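Local coordinates for protein aminoglycoside phosphotransferase (Mycobacterium smegmatis, PDB 6EF6) that phosphorylates (S)-1-amino-2-propanol, acting as the kinase of a microcompartment that serves aminoacetone utilization, at residues A89-D94 with A155-H160; V111-P116 with P123-H128. All blocks are in the same frame, centred on the assembly; numbering follows the deposited sequence.

In the fold
From the N terminus, the chain passes through helix 28-35 and three strands of an antiparallel sheet before helix 78-94, whose last turns carry residues 89-94. Strands 112-114 and 124-130 follow and pair as a hairpin in interaction 2, a short closure across a turn whose residues 119-121 are not modelled. Strand 124-130 lies between 64-70 and 112-114, which forms an edge of the sheet. The chain then enters helix 147-163, where residues 155-160 return to helix 78-94 and close interaction 1. The hairpin therefore falls wholly within the longer loop: interaction 2 completes the sheet of the N-terminal lobe, and interaction 1 ties helix 78-94 of that lobe to the helical lobe.

Interaction 1: A89-D94 with A155-H160; sequences AALRTD and ASLHEH
His-160 reaches from one helix to the other and lies against Ala-90 and Leu-91. Its ring is placed by the first torsion, which sets CG anti to the backbone N (chi1 -178°), and CB leaves the backbone already directed at helix 78-94. At the start of the side chain, His-160 CB meets the methyl CD2 of Leu-91 at 3.7 Å. The same methyl is closer still to the first ring atoms, 3.4 Å from His-160 CG and equally near ND1, while CG of Leu-91 sits over one face of the imidazole. Farther out, His-160 CE1 comes within 3.6 Å of Ala-90 CB, which approaches the ring obliquely. At the far end, His-160 NE2 is 3.8 Å from Ala-90 CB, with Asp-94 CB a looser neighbour at 4.2 Å.

The other branch of Leu-91 turns to a different partner: its CD1 touches CD2 of Leu-157 at 3.8 Å, the two side chains crossing nearly at right angles. No hydrogen bond joins the two segments. His-160 is nevertheless held by a polar bond from one turn back on the facing helix, where ND1 pairs with NE1 of Trp-87. Because an indole nitrogen can only donate, ND1 must accept, consistent with a neutral imidazole protonated at NE2. The Trp-87 and Trp-164 rings also meet this imidazole, and Arg-163 binds the carbonyl oxygen of Asp-94, adding a polar tie between the helices.

The short helical segments approach to 11.3 Å between axes and run at 104° to one another, a separation bridged by side chains. In the bilobal protein-kinase-like fold of aminoglycoside phosphotransferases, this is a contact between helix 78-94 of the N-terminal lobe and helix 147-163 of the C-terminal lobe.

Interaction 2: V111-P116 with P123-H128; sequences VVTVDP and PRHVVH
Thr-113 and His-125 face each other as a non-hydrogen-bonded antiparallel pair, and their side chains supply the bond their backbones do not: Thr-113 OG1 lies 2.9 Å from His-125 ND1, at the ring edge and near its plane. Placing OG1 anti to the carbonyl carbon (chi1 -61°) brings the hydroxyl alongside the imidazole and leaves the CG2 methyl of Thr-113 for CB of Pro-123, a tight 3.4 Å contact.

On either side of this pair, backbone bonds zip the strands. Val-112 N reaches Val-126 O at 2.9 Å, and Val-126 N returns to Val-112 O at 2.7 Å, though bent to 135° at the hydrogen. Val-114 and Arg-124 exchange a straighter set, Arg-124 N meeting Val-114 O at 2.9 Å and 175°. Just before Val-112, Val-111 CG2 packs on Val-127 CG2 at 4.2 Å.

Helices clamp both faces in the next shell. Pro-78 and Ile-81 of helix 78-94 touch His-125, while Ile-30 of helix 28-35 lies against Val-114 and Arg-124. The guanidinium of Arg-124 leads away from the hairpin to a salt bridge with Asp-27, and also bonds the carbonyl of His-71.

Backbone bonding thus fixes the register of this hairpin at the sheet edge, while the hydroxyl-imidazole bond, in which either group could donate, adds a side-chain link that needs no pair of opposite charges.

Interaction 1: A89-D94 with A155-H160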
ATOM      1  N   ALA A  89      -7.295 -11.885   9.703  1.00 22.15           N
ATOM      2  CA  ALA A  89      -8.120 -12.976  10.210  1.00 24.07           C
ATOM      3  C   ALA A  89      -9.602 -12.625  10.156  1.00 23.95           C
ATOM      4  O   ALA A  89     -10.442 -13.484   9.848  1.00 26.57           O
ATOM      5  CB  ALA A  89      -7.690 -13.320  11.636  1.00 26.00           C
ATOM      6  N   ALA A  90      -9.943 -11.373  10.459  1.00 22.87           N
ATOM      7  CA  ALA A  90     -11.337 -10.929  10.391  1.00 23.70           C
ATOM      8  C   ALA A  90     -11.817 -10.848   8.950  1.00 24.34           C
ATOM      9  O   ALA A  90     -12.942 -11.249   8.644  1.00 24.53           O
ATOM     10  CB  ALA A  90     -11.471  -9.583  11.082  1.00 26.59           C
ATOM     11  N   LEU A  91     -10.966 -10.366   8.043  1.00 23.05           N
ATOM     12  CA  LEU A  91     -11.345 -10.316   6.629  1.00 23.56           C
ATOM     13  C   LEU A  91     -11.573 -11.722   6.084  1.00 23.99           C
ATOM     14  O   LEU A  91     -12.500 -11.947   5.301  1.00 27.57           O
ATOM     15  CB  LEU A  91     -10.274  -9.576   5.808  1.00 19.44           C
ATOM     16  CG  LEU A  91     -10.232  -8.078   6.075  1.00 19.35           C
ATOM     17  CD1 LEU A  91      -8.903  -7.539   5.535  1.00 20.20           C
ATOM     18  CD2 LEU A  91     -11.405  -7.331   5.470  1.00 22.59           C
ATOM     19  N   ARG A  92     -10.765 -12.694   6.512  1.00 24.65           N
ATOM     20  CA  ARG A  92     -10.927 -14.058   6.007  1.00 30.71           C
ATOM     21  C   ARG A  92     -12.303 -14.615   6.333  1.00 33.04           C
ATOM     22  O   ARG A  92     -12.959 -15.224   5.480  1.00 39.84           O
ATOM     23  CB  ARG A  92      -9.851 -14.989   6.587  1.00 34.40           C
ATOM     24  CG  ARG A  92      -8.602 -15.053   5.750  1.00 44.16           C
ATOM     25  CD  ARG A  92      -7.803 -16.339   6.003  1.00 53.38           C
ATOM     26  NE  ARG A  92      -7.495 -16.517   7.417  1.00 65.70           N
ATOM     27  CZ  ARG A  92      -6.595 -15.796   8.079  1.00 73.92           C
ATOM     28  NH1 ARG A  92      -5.910 -14.833   7.459  1.00 64.43           N
ATOM     29  NH2 ARG A  92      -6.387 -16.029   9.368  1.00 76.47           N
ATOM     30  N   THR A  93     -12.758 -14.419   7.559  1.00 33.39           N
ATOM     31  CA  THR A  93     -13.992 -15.050   7.993  1.00 42.40           C
ATOM     32  C   THR A  93     -15.233 -14.200   7.756  1.00 37.64           C
ATOM     33  O   THR A  93     -16.339 -14.764   7.682  1.00 38.49           O
ATOM     34  CB  THR A  93     -13.888 -15.378   9.479  1.00 42.16           C
ATOM     35  OG1 THR A  93     -13.732 -14.171  10.220  1.00 41.46           O
ATOM     36  CG2 THR A  93     -12.717 -16.289   9.746  1.00 48.92           C
ATOM     37  N   ASP A  94     -15.099 -12.874   7.652  1.00 29.85           N
ATOM     38  CA  ASP A  94     -16.254 -11.982   7.691  1.00 32.42           C
ATOM     39  C   ASP A  94     -16.363 -11.051   6.492  1.00 28.72           C
ATOM     40  O   ASP A  94     -17.245 -10.181   6.480  1.00 34.93           O
ATOM     41  CB  ASP A  94     -16.225 -11.124   8.956  1.00 46.20           C
ATOM     42  CG  ASP A  94     -16.682 -11.878  10.178  1.00 64.69           C
ATOM     43  OD1 ASP A  94     -17.730 -12.559  10.108  1.00 70.71           O
ATOM     44  OD2 ASP A  94     -15.981 -11.792  11.205  1.00 67.30           O
ATOM     45  N   ALA A 155     -13.880  -0.965  -1.906  1.00 13.85           N
ATOM     46  CA  ALA A 155     -15.131  -0.716  -1.206  1.00 14.41           C
ATOM     47  C   ALA A 155     -15.416  -1.814  -0.201  1.00 16.10           C
ATOM     48  O   ALA A 155     -15.913  -1.551   0.893  1.00 16.65           O
ATOM     49  CB  ALA A 155     -16.268  -0.593  -2.216  1.00 15.10           C
ATOM     50  N   SER A 156     -15.160  -3.060  -0.559  1.00 16.23           N
ATOM     51  CA  SER A 156     -15.392  -4.140   0.397  1.00 17.89           C
ATOM     52  C   SER A 156     -14.467  -4.039   1.602  1.00 17.78           C
ATOM     53  O   SER A 156     -14.883  -4.375   2.717  1.00 18.75           O
ATOM     54  CB  SER A 156     -15.158  -5.477  -0.274  1.00 21.27           C
ATOM     55  OG  SER A 156     -16.151  -5.677  -1.266  1.00 33.85           O
ATOM     56  N   LEU A 157     -13.209  -3.625   1.402  1.00 16.89           N
ATOM     57  CA  LEU A 157     -12.312  -3.403   2.538  1.00 16.59           C
ATOM     58  C   LEU A 157     -12.801  -2.264   3.403  1.00 15.79           C
ATOM     59  O   LEU A 157     -12.715  -2.342   4.638  1.00 16.98           O
ATOM     60  CB  LEU A 157     -10.895  -3.117   2.034  1.00 15.36           C
ATOM     61  CG  LEU A 157     -10.151  -4.335   1.486  1.00 15.78           C
ATOM     62  CD1 LEU A 157      -8.884  -3.910   0.763  1.00 16.36           C
ATOM     63  CD2 LEU A 157      -9.803  -5.339   2.599  1.00 22.18           C
ATOM     64  N   HIS A 158     -13.311  -1.198   2.815  1.00 15.09           N
ATOM     65  CA  HIS A 158     -13.842  -0.106   3.589  1.00 15.99           C
ATOM     66  C   HIS A 158     -15.071  -0.538   4.374  1.00 16.69           C
ATOM     67  O   HIS A 158     -15.252  -0.155   5.546  1.00 17.44           O
ATOM     68  CB  HIS A 158     -14.184   1.056   2.685  1.00 15.67           C
ATOM     69  CG  HIS A 158     -12.994   1.694   2.078  1.00 14.65           C
ATOM     70  ND1 HIS A 158     -13.109   2.724   1.176  1.00 15.29           N
ATOM     71  CD2 HIS A 158     -11.674   1.517   2.294  1.00 14.41           C
ATOM     72  CE1 HIS A 158     -11.910   3.126   0.816  1.00 14.67           C
ATOM     73  NE2 HIS A 158     -11.008   2.413   1.467  1.00 15.21           N
ATOM     74  N   GLU A 159     -15.968  -1.294   3.750  1.00 16.66           N
ATOM     75  CA  GLU A 159     -17.162  -1.747   4.447  1.00 17.53           C
ATOM     76  C   GLU A 159     -16.783  -2.591   5.650  1.00 17.59           C
ATOM     77  O   GLU A 159     -17.380  -2.446   6.733  1.00 18.78           O
ATOM     78  CB  GLU A 159     -18.003  -2.550   3.465  1.00 20.62           C
ATOM     79  CG  GLU A 159     -19.333  -3.082   4.046  1.00 45.55           C
ATOM     80  CD  GLU A 159     -19.948  -4.170   3.187  1.00 64.31           C
ATOM     81  OE1 GLU A 159     -20.833  -3.860   2.359  1.00 69.82           O
ATOM     82  OE2 GLU A 159     -19.531  -5.340   3.327  1.00 68.34           O
ATOM     83  N   HIS A 160     -15.839  -3.527   5.494  1.00 18.79           N
ATOM     84  CA  HIS A 160     -15.403  -4.324   6.636  1.00 19.96           C
ATOM     85  C   HIS A 160     -14.813  -3.448   7.728  1.00 19.49           C
ATOM     86  O   HIS A 160     -15.157  -3.571   8.915  1.00 19.49           O
ATOM     87  CB  HIS A 160     -14.414  -5.407   6.246  1.00 19.56           C
ATOM     88  CG  HIS A 160     -14.033  -6.238   7.415  1.00 20.02           C
ATOM     89  ND1 HIS A 160     -12.948  -5.965   8.217  1.00 20.57           N
ATOM     90  CD2 HIS A 160     -14.708  -7.241   8.028  1.00 21.01           C
ATOM     91  CE1 HIS A 160     -12.921  -6.816   9.225  1.00 19.05           C
ATOM     92  NE2 HIS A 160     -13.999  -7.588   9.154  1.00 22.80           N
TER

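Interaction 2: V111-P116 with P123-H128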
ATOM      1  N   VAL A 111       4.063 -14.490  14.314  1.00 29.76           N
ATOM      2  CA  VAL A 111       5.224 -13.682  13.946  1.00 28.75           C
ATOM      3  C   VAL A 111       6.462 -14.326  14.548  1.00 29.90           C
ATOM      4  O   VAL A 111       6.578 -14.426  15.774  1.00 33.36           O
ATOM      5  CB  VAL A 111       5.080 -12.242  14.440  1.00 33.53           C
ATOM      6  CG1 VAL A 111       6.269 -11.400  13.924  1.00 33.05           C
ATOM      7  CG2 VAL A 111       3.721 -11.678  13.976  1.00 32.63           C
ATOM      8  N   VAL A 112       7.396 -14.738  13.691  1.00 30.05           N
ATOM      9  CA  VAL A 112       8.673 -15.311  14.125  1.00 32.73           C
ATOM     10  C   VAL A 112       9.709 -14.202  14.088  1.00 30.00           C
ATOM     11  O   VAL A 112       9.910 -13.583  13.040  1.00 32.57           O
ATOM     12  CB  VAL A 112       9.104 -16.469  13.209  1.00 33.90           C
ATOM     13  CG1 VAL A 112      10.520 -16.917  13.531  1.00 42.46           C
ATOM     14  CG2 VAL A 112       8.133 -17.632  13.343  1.00 37.62           C
ATOM     15  N   THR A 113      10.408 -13.988  15.199  1.00 33.76           N
ATOM     16  CA  THR A 113      11.488 -13.014  15.266  1.00 39.86           C
ATOM     17  C   THR A 113      12.799 -13.766  15.305  1.00 36.56           C
ATOM     18  O   THR A 113      12.979 -14.640  16.157  1.00 39.51           O
ATOM     19  CB  THR A 113      11.364 -12.146  16.520  1.00 43.63           C
ATOM     20  OG1 THR A 113      10.127 -11.429  16.483  1.00 49.76           O
ATOM     21  CG2 THR A 113      12.511 -11.142  16.604  1.00 42.09           C
ATOM     22  N   VAL A 114      13.711 -13.439  14.388  1.00 35.64           N
ATOM     23  CA  VAL A 114      15.006 -14.106  14.410  1.00 43.78           C
ATOM     24  C   VAL A 114      16.108 -13.077  14.576  1.00 39.42           C
ATOM     25  O   VAL A 114      16.048 -11.958  14.060  1.00 40.33           O
ATOM     26  CB  VAL A 114      15.287 -15.054  13.222  1.00 51.15           C
ATOM     27  CG1 VAL A 114      14.146 -16.073  13.062  1.00 63.93           C
ATOM     28  CG2 VAL A 114      15.502 -14.284  11.969  1.00 44.57           C
ATOM     29  N   ASP A 115      17.140 -13.496  15.292  1.00 42.09           N
ATOM     30  CA  ASP A 115      18.225 -12.632  15.712  1.00 55.81           C
ATOM     31  C   ASP A 115      19.509 -13.147  15.085  1.00 59.39           C
ATOM     32  O   ASP A 115      19.961 -14.249  15.444  1.00 70.85           O
ATOM     33  CB  ASP A 115      18.350 -12.706  17.236  1.00 67.52           C
ATOM     34  CG  ASP A 115      19.085 -11.514  17.827  1.00 77.90           C
ATOM     35  OD1 ASP A 115      19.876 -10.879  17.093  1.00 72.92           O
ATOM     36  OD2 ASP A 115      18.870 -11.216  19.027  1.00 84.83           O
ATOM     37  N   PRO A 116      20.118 -12.433  14.157  1.00 50.81           N
ATOM     38  CA  PRO A 116      21.547 -12.670  13.891  1.00 67.63           C
ATOM     39  C   PRO A 116      22.430 -11.835  14.811  1.00 74.68           C
ATOM     40  O   PRO A 116      21.925 -11.202  15.744  1.00 76.28           O
ATOM     41  CB  PRO A 116      21.711 -12.261  12.424  1.00 64.35           C
ATOM     42  CG  PRO A 116      20.408 -11.528  12.045  1.00 53.52           C
ATOM     43  CD  PRO A 116      19.562 -11.403  13.278  1.00 40.53           C
ATOM     44  N   PRO A 123      16.899  -7.608  15.976  1.00 49.60           N
ATOM     45  CA  PRO A 123      16.031  -8.709  15.539  1.00 41.19           C
ATOM     46  C   PRO A 123      15.109  -8.346  14.372  1.00 43.88           C
ATOM     47  O   PRO A 123      14.673  -7.203  14.220  1.00 46.07           O
ATOM     48  CB  PRO A 123      15.231  -9.040  16.801  1.00 51.79           C
ATOM     49  CG  PRO A 123      16.159  -8.690  17.935  1.00 57.37           C
ATOM     50  CD  PRO A 123      17.032  -7.554  17.448  1.00 53.95           C
ATOM     51  N   ARG A 124      14.814  -9.351  13.542  1.00 39.74           N
ATOM     52  CA  ARG A 124      13.981  -9.213  12.354  1.00 38.01           C
ATOM     53  C   ARG A 124      12.742 -10.085  12.485  1.00 28.71           C
ATOM     54  O   ARG A 124      12.831 -11.235  12.936  1.00 31.75           O
ATOM     55  CB  ARG A 124      14.760  -9.685  11.125  1.00 43.08           C
ATOM     56  CG  ARG A 124      16.126  -9.027  11.006  1.00 48.17           C
ATOM     57  CD  ARG A 124      15.962  -7.583  10.627  1.00 47.01           C
ATOM     58  NE  ARG A 124      15.284  -7.483   9.352  1.00 44.74           N
ATOM     59  CZ  ARG A 124      15.881  -7.615   8.171  1.00 47.63           C
ATOM     60  NH1 ARG A 124      17.185  -7.844   8.088  1.00 48.58           N
ATOM     61  NH2 ARG A 124      15.170  -7.508   7.065  1.00 44.02           N
ATOM     62  N   HIS A 125      11.605  -9.539  12.082  1.00 28.65           N
ATOM     63  CA  HIS A 125      10.332 -10.233  12.171  1.00 30.60           C
ATOM     64  C   HIS A 125       9.970 -10.859  10.827  1.00 31.56           C
ATOM     65  O   HIS A 125      10.256 -10.299   9.755  1.00 28.56           O
ATOM     66  CB  HIS A 125       9.243  -9.265  12.651  1.00 35.01           C
ATOM     67  CG  HIS A 125       9.693  -8.397  13.787  1.00 40.93           C
ATOM     68  ND1 HIS A 125      10.160  -8.914  14.979  1.00 37.83           N
ATOM     69  CD2 HIS A 125       9.785  -7.050  13.899  1.00 42.11           C
ATOM     70  CE1 HIS A 125      10.522  -7.923  15.773  1.00 40.79           C
ATOM     71  NE2 HIS A 125      10.289  -6.782  15.148  1.00 45.33           N
ATOM     72  N   VAL A 126       9.351 -12.034  10.897  1.00 27.34           N
ATOM     73  CA  VAL A 126       9.009 -12.836   9.734  1.00 28.25           C
ATOM     74  C   VAL A 126       7.573 -13.325   9.892  1.00 28.77           C
ATOM     75  O   VAL A 126       7.158 -13.691  10.993  1.00 27.82           O
ATOM     76  CB  VAL A 126      10.008 -14.013   9.622  1.00 33.68           C
ATOM     77  CG1 VAL A 126       9.694 -14.837   8.434  1.00 31.73           C
ATOM     78  CG2 VAL A 126      11.448 -13.470   9.543  1.00 29.24           C
ATOM     79  N   VAL A 127       6.808 -13.319   8.804  1.00 25.83           N
ATOM     80  CA  VAL A 127       5.487 -13.947   8.770  1.00 23.34           C
ATOM     81  C   VAL A 127       5.429 -14.896   7.575  1.00 24.01           C
ATOM     82  O   VAL A 127       5.921 -14.574   6.490  1.00 26.90           O
ATOM     83  CB  VAL A 127       4.327 -12.913   8.735  1.00 22.93           C
ATOM     84  CG1 VAL A 127       3.007 -13.638   8.771  1.00 22.36           C
ATOM     85  CG2 VAL A 127       4.443 -11.939   9.864  1.00 23.39           C
ATOM     86  N   HIS A 128       4.863 -16.082   7.784  1.00 25.71           N
ATOM     87  CA  HIS A 128       4.720 -17.123   6.770  1.00 25.05           C
ATOM     88  C   HIS A 128       3.261 -17.185   6.346  1.00 23.53           C
ATOM     89  O   HIS A 128       2.370 -17.179   7.202  1.00 24.77           O
ATOM     90  CB  HIS A 128       5.171 -18.451   7.368  1.00 26.63           C
ATOM     91  CG  HIS A 128       5.420 -19.547   6.378  1.00 26.86           C
ATOM     92  ND1 HIS A 128       5.863 -20.789   6.782  1.00 34.05           N
ATOM     93  CD2 HIS A 128       5.343 -19.601   5.028  1.00 33.46           C
ATOM     94  CE1 HIS A 128       6.027 -21.567   5.731  1.00 37.01           C
ATOM     95  NE2 HIS A 128       5.733 -20.871   4.650  1.00 33.97           N
TER